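Local structure of TRAP dicarboxylate transporter-DctP subunit (Marinobacter aquaeolei, 4PFI) at residues T183-G195 against F312-L326. The protein is probably the periplasmic solute-binding component of a TRAP transporter, capturing a small solute, perhaps a dicarboxylate, for uptake into the cell. Numbering follows the deposited sequence.
Sequences TSETAAEAFRSYG and FRDASLPARQRFIEL
Tyr-194 and Phe-312 form a T-shaped pair, with planes 70° apart and centroids separated by 4.9 Å. Phe-312 is the edge partner: its CD1 sits over the centre of the Tyr-194 ring, 3.7 Å from Tyr-194 CZ. Ala-190 O covers the opposite face of the tyrosine. Near the plane of that ring, the backbone of Ala-315 and Ser-316 lies at its edge. Tyr-194 OH is hydrogen-bonded to His-117, and Trp-162 meets Phe-312 edge-to-face.

Small residues allow close helix packing. Ala-319 CB points at the backbone of Ala-190 and lies 3.8 Å from Ala-190 CA. Helices 185-192 and 318-326 run nearly antiparallel, at 155°, with axes 8.5 Å apart at their closest. In this TRAP solute-binding protein of the DctP family, helix 185-192, the crossover of a beta-alpha-beta unit between parallel strands 178-180 and 197-199, packs on helices 306-316 and 318-339. Gly-195, with positive phi, closes the last turn in a Schellman motif. At the other end, Thr-186 OG1 meets the edge of the Phe-323 ring, and Leu-326 CD1 lies against the Glu-185 side chain.

Charged groups line the exposed side. Glu-189 CG is anti to the backbone N (chi1 -175°) and packs on Ala-319 CA; the bend at chi2 then turns the carboxylate to Arg-322. The Glu-189 OE1 to Arg-322 NH1 salt bridge is 3.5 Å long, with the oxygen well out of the guanidinium plane. Arg-192 NH1 holds the same Glu-189 OE1 more directly, at 2.7 Å and in its own guanidinium plane. Glu-325 OE1 pairs with Arg-322 NE, completing a four-residue network.

A water bridges Ser-193 O and Ala-315 O. Ser-193 OG turns back to Glu-189 O, at 2.8 Å.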
ATOM      1  N   THR A 183      -9.019  -3.741   3.375  1.00 31.87           N
ATOM      2  CA  THR A 183      -9.984  -3.599   4.458  1.00 36.40           C
ATOM      3  C   THR A 183     -10.310  -2.132   4.775  1.00 38.24           C
ATOM      4  O   THR A 183     -10.276  -1.696   5.919  1.00 45.61           O
ATOM      5  CB  THR A 183      -9.478  -4.300   5.719  1.00 39.92           C
ATOM      6  OG1 THR A 183     -10.507  -4.264   6.724  1.00 43.25           O
ATOM      7  CG2 THR A 183      -8.187  -3.630   6.235  1.00 42.95           C
ATOM      8  N   SER A 184     -10.636  -1.380   3.741  1.00 34.48           N
ATOM      9  CA  SER A 184     -10.977   0.016   3.874  1.00 32.35           C
ATOM     10  C   SER A 184     -12.360   0.203   3.259  1.00 31.58           C
ATOM     11  O   SER A 184     -12.662  -0.368   2.214  1.00 31.70           O
ATOM     12  CB  SER A 184      -9.945   0.867   3.122  1.00 35.29           C
ATOM     13  OG  SER A 184     -10.290   2.237   3.134  1.00 40.35           O
ATOM     14  N   GLU A 185     -13.201   1.008   3.885  1.00 28.77           N
ATOM     15  CA  GLU A 185     -14.529   1.245   3.345  1.00 31.66           C
ATOM     16  C   GLU A 185     -14.415   1.818   1.925  1.00 30.78           C
ATOM     17  O   GLU A 185     -15.199   1.495   1.031  1.00 29.75           O
ATOM     18  CB  GLU A 185     -15.292   2.199   4.248  1.00 38.38           C
ATOM     19  CG  GLU A 185     -16.746   2.293   3.915  1.00 48.78           C
ATOM     20  CD  GLU A 185     -17.588   2.701   5.114  1.00 59.46           C
ATOM     21  OE1 GLU A 185     -17.007   3.058   6.165  1.00 61.97           O
ATOM     22  OE2 GLU A 185     -18.836   2.654   5.005  1.00 64.57           O
ATOM     23  N   THR A 186     -13.413   2.661   1.715  1.00 24.63           N
ATOM     24  CA  THR A 186     -13.238   3.279   0.425  1.00 23.32           C
ATOM     25  C   THR A 186     -12.837   2.227  -0.585  1.00 21.89           C
ATOM     26  O   THR A 186     -13.263   2.283  -1.736  1.00 24.57           O
ATOM     27  CB  THR A 186     -12.191   4.388   0.478  1.00 27.84           C
ATOM     28  OG1 THR A 186     -12.609   5.376   1.429  1.00 31.63           O
ATOM     29  CG2 THR A 186     -12.027   5.045  -0.878  1.00 23.90           C
ATOM     30  N   ALA A 187     -12.007   1.272  -0.161  1.00 21.04           N
ATOM     31  CA  ALA A 187     -11.532   0.225  -1.056  1.00 21.98           C
ATOM     32  C   ALA A 187     -12.686  -0.706  -1.433  1.00 22.12           C
ATOM     33  O   ALA A 187     -12.814  -1.109  -2.587  1.00 23.06           O
ATOM     34  CB  ALA A 187     -10.371  -0.578  -0.434  1.00 22.07           C
ATOM     35  N   ALA A 188     -13.545  -1.007  -0.465  1.00 21.24           N
ATOM     36  CA  ALA A 188     -14.736  -1.821  -0.725  1.00 20.72           C
ATOM     37  C   ALA A 188     -15.644  -1.136  -1.756  1.00 20.60           C
ATOM     38  O   ALA A 188     -16.110  -1.765  -2.714  1.00 21.89           O
ATOM     39  CB  ALA A 188     -15.506  -2.067   0.563  1.00 19.79           C
ATOM     40  N   GLU A 189     -15.878   0.157  -1.556  1.00 20.66           N
ATOM     41  CA  GLU A 189     -16.790   0.916  -2.405  1.00 21.46           C
ATOM     42  C   GLU A 189     -16.304   1.005  -3.843  1.00 20.71           C
ATOM     43  O   GLU A 189     -17.096   1.063  -4.772  1.00 20.99           O
ATOM     44  CB  GLU A 189     -17.001   2.329  -1.861  1.00 27.08           C
ATOM     45  CG  GLU A 189     -18.034   3.097  -2.651  1.00 34.09           C
ATOM     46  CD  GLU A 189     -19.408   2.416  -2.638  1.00 42.29           C
ATOM     47  OE1 GLU A 189     -19.645   1.534  -1.782  1.00 43.14           O
ATOM     48  OE2 GLU A 189     -20.258   2.766  -3.487  1.00 45.19           O
ATOM     49  N   ALA A 190     -14.994   1.019  -4.014  1.00 22.24           N
ATOM     50  CA  ALA A 190     -14.385   1.045  -5.334  1.00 21.51           C
ATOM     51  C   ALA A 190     -14.876  -0.119  -6.195  1.00 19.69           C
ATOM     52  O   ALA A 190     -15.236   0.069  -7.363  1.00 19.16           O
ATOM     53  CB  ALA A 190     -12.868   0.995  -5.187  1.00 18.59           C
ATOM     54  N   PHE A 191     -14.886  -1.321  -5.614  1.00 17.95           N
ATOM     55  CA  PHE A 191     -15.266  -2.532  -6.349  1.00 16.76           C
ATOM     56  C   PHE A 191     -16.791  -2.726  -6.341  1.00 18.80           C
ATOM     57  O   PHE A 191     -17.370  -3.297  -7.264  1.00 21.98           O
ATOM     58  CB  PHE A 191     -14.518  -3.742  -5.784  1.00 15.64           C
ATOM     59  CG  PHE A 191     -13.058  -3.778  -6.201  1.00 19.80           C
ATOM     60  CD1 PHE A 191     -12.694  -4.267  -7.456  1.00 14.22           C
ATOM     61  CD2 PHE A 191     -12.060  -3.274  -5.370  1.00 16.05           C
ATOM     62  CE1 PHE A 191     -11.371  -4.265  -7.862  1.00 13.77           C
ATOM     63  CE2 PHE A 191     -10.740  -3.270  -5.781  1.00 14.48           C
ATOM     64  CZ  PHE A 191     -10.391  -3.775  -7.020  1.00 13.81           C
ATOM     65  N   ARG A 192     -17.447  -2.214  -5.313  1.00 18.55           N
ATOM     66  CA  ARG A 192     -18.894  -2.200  -5.303  1.00 19.62           C
ATOM     67  C   ARG A 192     -19.370  -1.350  -6.480  1.00 20.44           C
ATOM     68  O   ARG A 192     -20.394  -1.633  -7.075  1.00 22.13           O
ATOM     69  CB  ARG A 192     -19.403  -1.651  -3.980  1.00 20.73           C
ATOM     70  CG  ARG A 192     -20.815  -1.995  -3.674  1.00 23.92           C
ATOM     71  CD  ARG A 192     -21.196  -1.444  -2.292  1.00 30.06           C
ATOM     72  NE  ARG A 192     -20.695  -2.263  -1.164  1.00 34.52           N
ATOM     73  CZ  ARG A 192     -19.824  -1.861  -0.227  1.00 35.28           C
ATOM     74  NH1 ARG A 192     -19.295  -0.641  -0.237  1.00 35.62           N
ATOM     75  NH2 ARG A 192     -19.469  -2.691   0.741  1.00 34.66           N
ATOM     76  N   SER A 193     -18.616  -0.315  -6.831  1.00 23.48           N
ATOM     77  CA  SER A 193     -18.984   0.531  -7.979  1.00 26.31           C
ATOM     78  C   SER A 193     -19.077  -0.265  -9.283  1.00 25.66           C
ATOM     79  O   SER A 193     -19.887   0.047 -10.138  1.00 31.78           O
ATOM     80  CB  SER A 193     -17.969   1.649  -8.185  1.00 26.38           C
ATOM     81  OG  SER A 193     -17.857   2.463  -7.048  1.00 30.35           O
ATOM     82  N   TYR A 194     -18.233  -1.281  -9.431  1.00 20.07           N
ATOM     83  CA  TYR A 194     -18.232  -2.132 -10.627  1.00 18.97           C
ATOM     84  C   TYR A 194     -19.309  -3.207 -10.547  1.00 20.01           C
ATOM     85  O   TYR A 194     -19.535  -3.943 -11.511  1.00 22.19           O
ATOM     86  CB  TYR A 194     -16.857  -2.787 -10.813  1.00 17.54           C
ATOM     87  CG  TYR A 194     -15.713  -1.796 -10.846  1.00 17.45           C
ATOM     88  CD1 TYR A 194     -15.903  -0.495 -11.336  1.00 18.57           C
ATOM     89  CD2 TYR A 194     -14.459  -2.145 -10.385  1.00 16.43           C
ATOM     90  CE1 TYR A 194     -14.875   0.422 -11.364  1.00 18.65           C
ATOM     91  CE2 TYR A 194     -13.424  -1.241 -10.399  1.00 16.54           C
ATOM     92  CZ  TYR A 194     -13.644   0.046 -10.891  1.00 18.99           C
ATOM     93  OH  TYR A 194     -12.613   0.935 -10.922  1.00 18.35           O
ATOM     94  N   GLY A 195     -19.978  -3.291  -9.398  1.00 21.44           N
ATOM     95  CA  GLY A 195     -21.056  -4.237  -9.207  1.00 20.50           C
ATOM     96  C   GLY A 195     -20.586  -5.525  -8.546  1.00 26.86           C
ATOM     97  O   GLY A 195     -21.216  -6.561  -8.714  1.00 30.77           O
ATOM     98  N   PHE A 312     -13.597   1.881 -16.682  1.00 22.89           N
ATOM     99  CA  PHE A 312     -13.561   1.614 -15.252  1.00 21.68           C
ATOM    100  C   PHE A 312     -13.446   2.918 -14.497  1.00 20.67           C
ATOM    101  O   PHE A 312     -13.987   3.056 -13.404  1.00 21.70           O
ATOM    102  CB  PHE A 312     -12.376   0.714 -14.881  1.00 18.57           C
ATOM    103  CG  PHE A 312     -12.618  -0.751 -15.099  1.00 17.40           C
ATOM    104  CD1 PHE A 312     -13.491  -1.451 -14.280  1.00 16.75           C
ATOM    105  CD2 PHE A 312     -11.920  -1.455 -16.069  1.00 17.21           C
ATOM    106  CE1 PHE A 312     -13.696  -2.810 -14.462  1.00 17.73           C
ATOM    107  CE2 PHE A 312     -12.133  -2.842 -16.248  1.00 16.02           C
ATOM    108  CZ  PHE A 312     -13.016  -3.506 -15.450  1.00 15.41           C
ATOM    109  N   ARG A 313     -12.703   3.864 -15.062  1.00 22.68           N
ATOM    110  CA  ARG A 313     -12.555   5.185 -14.449  1.00 22.82           C
ATOM    111  C   ARG A 313     -13.947   5.816 -14.283  1.00 26.05           C
ATOM    112  O   ARG A 313     -14.345   6.227 -13.176  1.00 27.74           O
ATOM    113  CB  ARG A 313     -11.657   6.074 -15.312  1.00 23.90           C
ATOM    114  CG  ARG A 313     -10.997   7.242 -14.569  1.00 29.66           C
ATOM    115  CD  ARG A 313     -10.129   8.096 -15.519  1.00 36.73           C
ATOM    116  NE  ARG A 313      -9.452   7.256 -16.526  1.00 44.66           N
ATOM    117  CZ  ARG A 313      -8.132   7.054 -16.620  1.00 42.07           C
ATOM    118  NH1 ARG A 313      -7.278   7.658 -15.777  1.00 43.35           N
ATOM    119  NH2 ARG A 313      -7.659   6.255 -17.577  1.00 30.30           N
ATOM    120  N   ASP A 314     -14.695   5.840 -15.388  1.00 28.29           N
ATOM    121  CA  ASP A 314     -16.035   6.412 -15.409  1.00 32.46           C
ATOM    122  C   ASP A 314     -16.864   5.764 -14.306  1.00 31.86           C
ATOM    123  O   ASP A 314     -17.505   6.457 -13.513  1.00 37.19           O
ATOM    124  CB  ASP A 314     -16.679   6.235 -16.792  1.00 30.97           C
ATOM    125  CG  ASP A 314     -15.931   7.006 -17.905  1.00 36.91           C
ATOM    126  OD1 ASP A 314     -15.112   7.900 -17.578  1.00 37.22           O
ATOM    127  OD2 ASP A 314     -16.158   6.728 -19.114  1.00 37.89           O
ATOM    128  N   ALA A 315     -16.772   4.444 -14.198  1.00 24.48           N
ATOM    129  CA  ALA A 315     -17.600   3.707 -13.248  1.00 22.10           C
ATOM    130  C   ALA A 315     -17.056   3.731 -11.815  1.00 21.72           C
ATOM    131  O   ALA A 315     -17.759   3.350 -10.877  1.00 25.19           O
ATOM    132  CB  ALA A 315     -17.815   2.267 -13.735  1.00 20.86           C
ATOM    133  N   SER A 316     -15.844   4.249 -11.631  1.00 23.80           N
ATOM    134  CA  SER A 316     -15.197   4.313 -10.308  1.00 22.51           C
ATOM    135  C   SER A 316     -15.582   5.527  -9.475  1.00 22.93           C
ATOM    136  O   SER A 316     -15.242   5.609  -8.294  1.00 26.02           O
ATOM    137  CB  SER A 316     -13.683   4.383 -10.488  1.00 21.43           C
ATOM    138  OG  SER A 316     -13.333   5.662 -11.048  1.00 33.15           O
ATOM    139  N   LEU A 317     -16.246   6.490 -10.089  1.00 25.04           N
ATOM    140  CA  LEU A 317     -16.430   7.801  -9.458  1.00 27.04           C
ATOM    141  C   LEU A 317     -17.106   7.764  -8.068  1.00 27.18           C
ATOM    142  O   LEU A 317     -16.657   8.435  -7.150  1.00 34.37           O
ATOM    143  CB  LEU A 317     -17.164   8.739 -10.412  1.00 28.23           C
ATOM    144  CG  LEU A 317     -16.327   9.029 -11.673  1.00 29.55           C
ATOM    145  CD1 LEU A 317     -17.113   9.836 -12.689  1.00 29.25           C
ATOM    146  CD2 LEU A 317     -15.008   9.746 -11.320  1.00 30.72           C
ATOM    147  N   PRO A 318     -18.133   6.929  -7.896  1.00 27.41           N
ATOM    148  CA  PRO A 318     -18.860   6.823  -6.621  1.00 31.65           C
ATOM    149  C   PRO A 318     -17.999   6.509  -5.396  1.00 32.55           C
ATOM    150  O   PRO A 318     -18.413   6.871  -4.297  1.00 34.47           O
ATOM    151  CB  PRO A 318     -19.849   5.672  -6.867  1.00 29.91           C
ATOM    152  CG  PRO A 318     -20.055   5.655  -8.337  1.00 25.74           C
ATOM    153  CD  PRO A 318     -18.730   6.079  -8.940  1.00 29.39           C
ATOM    154  N   ALA A 319     -16.853   5.849  -5.546  1.00 29.75           N
ATOM    155  CA  ALA A 319     -15.954   5.700  -4.401  1.00 24.79           C
ATOM    156  C   ALA A 319     -15.392   7.057  -3.927  1.00 28.01           C
ATOM    157  O   ALA A 319     -15.051   7.212  -2.759  1.00 26.16           O
ATOM    158  CB  ALA A 319     -14.835   4.751  -4.711  1.00 26.81           C
ATOM    159  N   ARG A 320     -15.309   8.034  -4.832  1.00 29.33           N
ATOM    160  CA  ARG A 320     -14.839   9.372  -4.468  1.00 32.30           C
ATOM    161  C   ARG A 320     -15.867  10.055  -3.582  1.00 34.39           C
ATOM    162  O   ARG A 320     -15.523  10.691  -2.591  1.00 29.17           O
ATOM    163  CB  ARG A 320     -14.522  10.210  -5.716  1.00 28.60           C
ATOM    164  CG  ARG A 320     -13.261   9.715  -6.372  1.00 27.71           C
ATOM    165  CD  ARG A 320     -12.911  10.391  -7.673  1.00 34.16           C
ATOM    166  NE  ARG A 320     -11.921   9.601  -8.403  1.00 34.15           N
ATOM    167  CZ  ARG A 320     -11.188  10.051  -9.418  1.00 35.63           C
ATOM    168  NH1 ARG A 320     -11.313  11.306  -9.839  1.00 28.91           N
ATOM    169  NH2 ARG A 320     -10.314   9.232 -10.007  1.00 35.48           N
ATOM    170  N   GLN A 321     -17.135   9.874  -3.937  1.00 37.01           N
ATOM    171  CA  GLN A 321     -18.242  10.425  -3.171  1.00 35.12           C
ATOM    172  C   GLN A 321     -18.227   9.862  -1.749  1.00 31.79           C
ATOM    173  O   GLN A 321     -18.215  10.610  -0.787  1.00 35.93           O
ATOM    174  CB  GLN A 321     -19.558  10.091  -3.875  1.00 39.42           C
ATOM    175  CG  GLN A 321     -20.817  10.576  -3.158  1.00 42.93           C
ATOM    176  CD  GLN A 321     -22.086  10.089  -3.835  1.00 48.42           C
ATOM    177  OE1 GLN A 321     -22.261  10.247  -5.047  1.00 49.85           O
ATOM    178  NE2 GLN A 321     -22.967   9.464  -3.062  1.00 51.28           N
ATOM    179  N   ARG A 322     -18.196   8.534  -1.628  1.00 33.22           N
ATOM    180  CA  ARG A 322     -18.153   7.870  -0.317  1.00 31.11           C
ATOM    181  C   ARG A 322     -16.932   8.343   0.481  1.00 31.56           C
ATOM    182  O   ARG A 322     -16.997   8.508   1.694  1.00 28.92           O
ATOM    183  CB  ARG A 322     -18.134   6.341  -0.483  1.00 32.60           C
ATOM    184  CG  ARG A 322     -17.817   5.543   0.806  1.00 36.99           C
ATOM    185  CD  ARG A 322     -18.891   5.683   1.908  1.00 43.69           C
ATOM    186  NE  ARG A 322     -20.262   5.645   1.382  1.00 53.34           N
ATOM    187  CZ  ARG A 322     -20.913   4.534   1.015  1.00 56.48           C
ATOM    188  NH1 ARG A 322     -20.325   3.340   1.102  1.00 54.57           N
ATOM    189  NH2 ARG A 322     -22.160   4.614   0.546  1.00 56.08           N
ATOM    190  N   PHE A 323     -15.828   8.598  -0.217  1.00 30.55           N
ATOM    191  CA  PHE A 323     -14.594   9.028   0.431  1.00 27.64           C
ATOM    192  C   PHE A 323     -14.767  10.403   1.041  1.00 30.41           C
ATOM    193  O   PHE A 323     -14.328  10.632   2.156  1.00 34.02           O
ATOM    194  CB  PHE A 323     -13.417   9.055  -0.548  1.00 27.15           C
ATOM    195  CG  PHE A 323     -12.132   9.548   0.063  1.00 27.65           C
ATOM    196  CD1 PHE A 323     -11.534   8.862   1.103  1.00 27.06           C
ATOM    197  CD2 PHE A 323     -11.538  10.734  -0.382  1.00 28.86           C
ATOM    198  CE1 PHE A 323     -10.355   9.324   1.666  1.00 27.62           C
ATOM    199  CE2 PHE A 323     -10.359  11.201   0.175  1.00 29.41           C
ATOM    200  CZ  PHE A 323      -9.770  10.499   1.201  1.00 30.91           C
ATOM    201  N   ILE A 324     -15.387  11.313   0.289  1.00 34.04           N
ATOM    202  CA  ILE A 324     -15.664  12.682   0.755  1.00 35.39           C
ATOM    203  C   ILE A 324     -16.620  12.686   1.945  1.00 38.71           C
ATOM    204  O   ILE A 324     -16.347  13.338   2.940  1.00 44.00           O
ATOM    205  CB  ILE A 324     -16.282  13.587  -0.348  1.00 38.38           C
ATOM    206  CG1 ILE A 324     -15.310  13.771  -1.509  1.00 33.29           C
ATOM    207  CG2 ILE A 324     -16.656  14.967   0.220  1.00 40.64           C
ATOM    208  CD1 ILE A 324     -13.939  14.231  -1.074  1.00 35.51           C
ATOM    209  N   GLU A 325     -17.735  11.959   1.842  1.00 39.09           N
ATOM    210  CA  GLU A 325     -18.654  11.793   2.970  1.00 40.55           C
ATOM    211  C   GLU A 325     -17.912  11.402   4.250  1.00 42.89           C
ATOM    212  O   GLU A 325     -18.243  11.864   5.337  1.00 47.95           O
ATOM    213  CB  GLU A 325     -19.697  10.720   2.664  1.00 39.16           C
ATOM    214  CG  GLU A 325     -20.629  11.050   1.527  1.00 47.80           C
ATOM    215  CD  GLU A 325     -21.416   9.829   1.033  1.00 54.26           C
ATOM    216  OE1 GLU A 325     -21.142   8.693   1.499  1.00 53.92           O
ATOM    217  OE2 GLU A 325     -22.307  10.006   0.165  1.00 56.77           O
ATOM    218  N   LEU A 326     -16.906  10.546   4.109  1.00 43.39           N
ATOM    219  CA  LEU A 326     -16.161  10.020   5.249  1.00 43.98           C
ATOM    220  C   LEU A 326     -15.060  10.939   5.787  1.00 41.19           C
ATOM    221  O   LEU A 326     -14.673  10.812   6.944  1.00 47.82           O
ATOM    222  CB  LEU A 326     -15.535   8.671   4.878  1.00 42.84           C
ATOM    223  CG  LEU A 326     -16.489   7.469   4.889  1.00 44.58           C
ATOM    224  CD1 LEU A 326     -15.819   6.199   4.311  1.00 41.76           C
ATOM    225  CD2 LEU A 326     -17.015   7.221   6.312  1.00 43.74           C
TER
HETATM  226  O   HOH W   1     -20.646   3.098 -11.085  1.00 25.94           O